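Local structure of putative aminopeptidase (Leishmania major, 5NTH) at residues Val301-Gly306 and Asp388-Ile393. The protein probably acts as a manganese-dependent M17-family leucyl aminopeptidase, removing residues from the N-termini of peptides. Sequence-based numbering, arbitrary orientation.
Sequences VYDCGG and DAEGRI. With MN (manganese (II) ion), chain D; MN (manganese (II) ion), chain C; BB2 (actinonin), chain E; BCT (bicarbonate ion), chain B.
Asp-303, Asp-388 and Glu-390 meet through metal: the contact is the carboxylate core of a two-manganese site in the catalytic domain, where short strand 302-303 faces the loop leading into helix 391-404. Asp-303 OD2 leans on both ions, 1.9 Å from the chain D manganese and a longer 2.7 Å from the chain C one. The short side chain of Asp-388 lets OD1 and its own main-chain O chelate the chain D ion. Glu-390 is long enough to bridge, with OE1 on the chain D manganese and OE2, also at 1.9 Å, on that of chain C. Its chain, bent at chi2 (-64°), brings the carboxylate toward Asp-303 from the opposite direction, the two planes 51° apart. The shared cation probably offsets the repulsion between the carboxylate oxygens, Asp-303 OD2 lying 2.7 Å from Asp-388 OD1. Actinonin's O2 bridges both ions, while O4 binds the chain D manganese at 2.3 Å, the bidentate grip of a hydroxamate.

Asp-303 OD1 closes an Asx turn by accepting from Gly-305 N at 3.1 Å, above the carboxylate plane, and also accepts from Asn-361; together these bonds should fix the carboxylate's rotation. Gly-305, at phi 107°, suits the turn because this backbone shape brings the preceding carbonyl O close to where a CB would sit. Asp-388 OD2 forms a salt bridge with Lys-310, which also hydrogen-bonds to actinonin. Lys-298 and Asp-321 join Asp-303 and Glu-390 at the chain C manganese. Backbone hydrogen bonds of Tyr-302 with Asn-361 join strand 302-303 to the end of strand 349-361, and Glu-390 and Ile-393 lean on Val-266 of helix 261-267.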
loop_
_atom_site.group_PDB
_atom_site.type_symbol
_atom_site.label_atom_id
_atom_site.label_comp_id
_atom_site.label_asym_id
_atom_site.label_seq_id
_atom_site.Cartn_x
_atom_site.Cartn_y
_atom_site.Cartn_z
ATOM N N VAL A 301 -22.663 3.075 17.223
ATOM C CA VAL A 301 -22.615 1.734 17.822
ATOM C C VAL A 301 -21.670 0.797 17.082
ATOM O O VAL A 301 -21.062 -0.104 17.680
ATOM C CB VAL A 301 -23.999 1.087 17.960
ATOM C CG1 VAL A 301 -24.827 1.902 18.945
ATOM C CG2 VAL A 301 -24.687 0.891 16.605
ATOM N N TYR A 302 -21.556 1.023 15.778
ATOM C CA TYR A 302 -20.492 0.438 15.019
ATOM C C TYR A 302 -20.122 1.330 13.858
ATOM O O TYR A 302 -21.005 1.825 13.148
ATOM C CB TYR A 302 -20.919 -0.923 14.524
ATOM C CG TYR A 302 -19.770 -1.709 14.016
ATOM C CD1 TYR A 302 -18.742 -2.091 14.862
ATOM C CD2 TYR A 302 -19.687 -2.058 12.688
ATOM C CE1 TYR A 302 -17.662 -2.825 14.392
ATOM C CE2 TYR A 302 -18.621 -2.792 12.212
ATOM C CZ TYR A 302 -17.606 -3.161 13.058
ATOM O OH TYR A 302 -16.558 -3.903 12.574
ATOM N N ASP A 303 -18.818 1.539 13.678
ATOM C CA ASP A 303 -18.311 2.352 12.573
ATOM C C ASP A 303 -17.571 1.479 11.600
ATOM O O ASP A 303 -16.391 1.193 11.790
ATOM C CB ASP A 303 -17.391 3.487 13.062
ATOM C CG ASP A 303 -17.053 4.464 11.953
ATOM O OD1 ASP A 303 -17.724 4.342 10.905
ATOM O OD2 ASP A 303 -16.153 5.359 12.095
ATOM N N CYS A 304 -18.241 1.076 10.529
ATOM C CA CYS A 304 -17.565 0.269 9.503
ATOM C C CYS A 304 -16.759 1.148 8.534
ATOM O O CYS A 304 -15.932 0.667 7.777
ATOM C CB CYS A 304 -18.565 -0.660 8.793
ATOM S SG CYS A 304 -19.236 -0.080 7.240
ATOM N N GLY A 305 -16.998 2.449 8.592
ATOM C CA GLY A 305 -16.348 3.388 7.706
ATOM C C GLY A 305 -17.267 3.958 6.630
ATOM O O GLY A 305 -16.895 4.895 5.922
ATOM N N GLY A 306 -18.480 3.421 6.528
ATOM C CA GLY A 306 -19.315 3.657 5.367
ATOM C C GLY A 306 -18.636 3.138 4.110
ATOM O O GLY A 306 -17.877 2.158 4.153
ATOM N N ASP A 388 -16.278 8.136 6.475
ATOM C CA ASP A 388 -15.754 7.683 7.755
ATOM C C ASP A 388 -15.577 8.777 8.826
ATOM O O ASP A 388 -15.313 8.446 10.011
ATOM C CB ASP A 388 -14.449 6.928 7.562
ATOM C CG ASP A 388 -14.089 6.105 8.755
ATOM O OD1 ASP A 388 -14.897 5.993 9.742
ATOM O OD2 ASP A 388 -12.959 5.602 8.730
ATOM N N ALA A 389 -15.730 10.045 8.429
ATOM C CA ALA A 389 -15.902 11.138 9.375
ATOM C C ALA A 389 -17.384 11.374 9.606
ATOM O O ALA A 389 -17.955 12.387 9.265
ATOM C CB ALA A 389 -15.203 12.386 8.907
ATOM N N GLU A 390 -17.987 10.381 10.217
ATOM C CA GLU A 390 -19.398 10.348 10.537
ATOM C C GLU A 390 -19.723 10.949 11.924
ATOM O O GLU A 390 -20.862 11.295 12.205
ATOM C CB GLU A 390 -19.843 8.880 10.475
ATOM C CG GLU A 390 -19.585 8.020 11.731
ATOM C CD GLU A 390 -18.111 7.800 12.129
ATOM O OE1 GLU A 390 -17.196 7.895 11.269
ATOM O OE2 GLU A 390 -17.846 7.494 13.335
ATOM N N GLY A 391 -18.721 11.009 12.800
ATOM C CA GLY A 391 -18.899 11.485 14.176
ATOM C C GLY A 391 -19.253 12.952 14.229
ATOM O O GLY A 391 -20.280 13.315 14.777
ATOM N N ARG A 392 -18.386 13.784 13.654
ATOM C CA ARG A 392 -18.667 15.176 13.299
ATOM C C ARG A 392 -20.120 15.458 12.950
ATOM O O ARG A 392 -20.694 16.432 13.417
ATOM C CB ARG A 392 -17.926 15.485 11.995
ATOM C CG ARG A 392 -16.476 15.838 12.131
ATOM C CD ARG A 392 -15.740 15.604 10.846
ATOM N NE ARG A 392 -14.528 14.920 11.239
ATOM C CZ ARG A 392 -13.284 15.391 11.150
ATOM N NH1 ARG A 392 -12.283 14.637 11.616
ATOM N NH2 ARG A 392 -13.001 16.580 10.579
ATOM N N ILE A 393 -20.660 14.632 12.048
ATOM C CA ILE A 393 -21.928 14.896 11.436
ATOM C C ILE A 393 -23.065 14.656 12.373
ATOM O O ILE A 393 -23.907 15.510 12.551
ATOM C CB ILE A 393 -22.153 14.056 10.195
ATOM C CG1 ILE A 393 -21.236 14.565 9.067
ATOM C CG2 ILE A 393 -23.606 14.167 9.770
ATOM C CD1 ILE A 393 -21.241 13.722 7.811
HETATM MN MN MN D . -15.496 7.018 11.311
HETATM MN MN MN C . -16.318 6.887 14.304
HETATM C C5 BB2 E . -11.551 8.146 12.705
HETATM C C3 BB2 E . -12.989 7.761 12.523
HETATM O O4 BB2 E . -13.222 6.849 11.779
HETATM N N1 BB2 E . -13.962 8.367 13.189
HETATM O O2 BB2 E . -15.296 7.937 13.012
HETATM C C6 BB2 E . -10.999 8.682 11.390
HETATM C C12 BB2 E . -9.518 8.478 11.404
HETATM O O13 BB2 E . -8.837 9.325 11.914
HETATM C C7 BB2 E . -11.387 10.159 11.239
HETATM C C8 BB2 E . -10.809 10.836 10.000
HETATM C C9 BB2 E . -11.422 10.301 8.714
HETATM C C10 BB2 E . -10.352 9.842 7.739
HETATM C C11 BB2 E . -9.639 11.025 7.108
HETATM N N14 BB2 E . -9.005 7.372 10.882
HETATM C C15 BB2 E . -7.568 7.116 10.913
HETATM C C16 BB2 E . -7.257 5.621 11.162
HETATM C C18 BB2 E . -5.997 5.093 10.459
HETATM C C17 BB2 E . -7.169 5.338 12.675
HETATM C C19 BB2 E . -6.931 7.750 9.700
HETATM O O20 BB2 E . -6.367 8.808 9.895
HETATM N N21 BB2 E . -6.972 7.196 8.467
HETATM C C22 BB2 E . -5.920 7.488 7.484
HETATM C C23 BB2 E . -7.940 6.268 7.864
HETATM C C24 BB2 E . -7.245 5.606 6.673
HETATM C C25 BB2 E . -5.904 6.296 6.512
HETATM C C26 BB2 E . -6.324 8.784 6.763
HETATM O O27 BB2 E . -6.275 9.920 7.638
HETATM C C BCT B . -15.205 11.952 12.657
HETATM O O1 BCT B . -16.403 11.917 12.936
HETATM O O2 BCT B . -14.591 13.011 12.441
HETATM O O3 BCT B . -14.577 10.798 12.560
#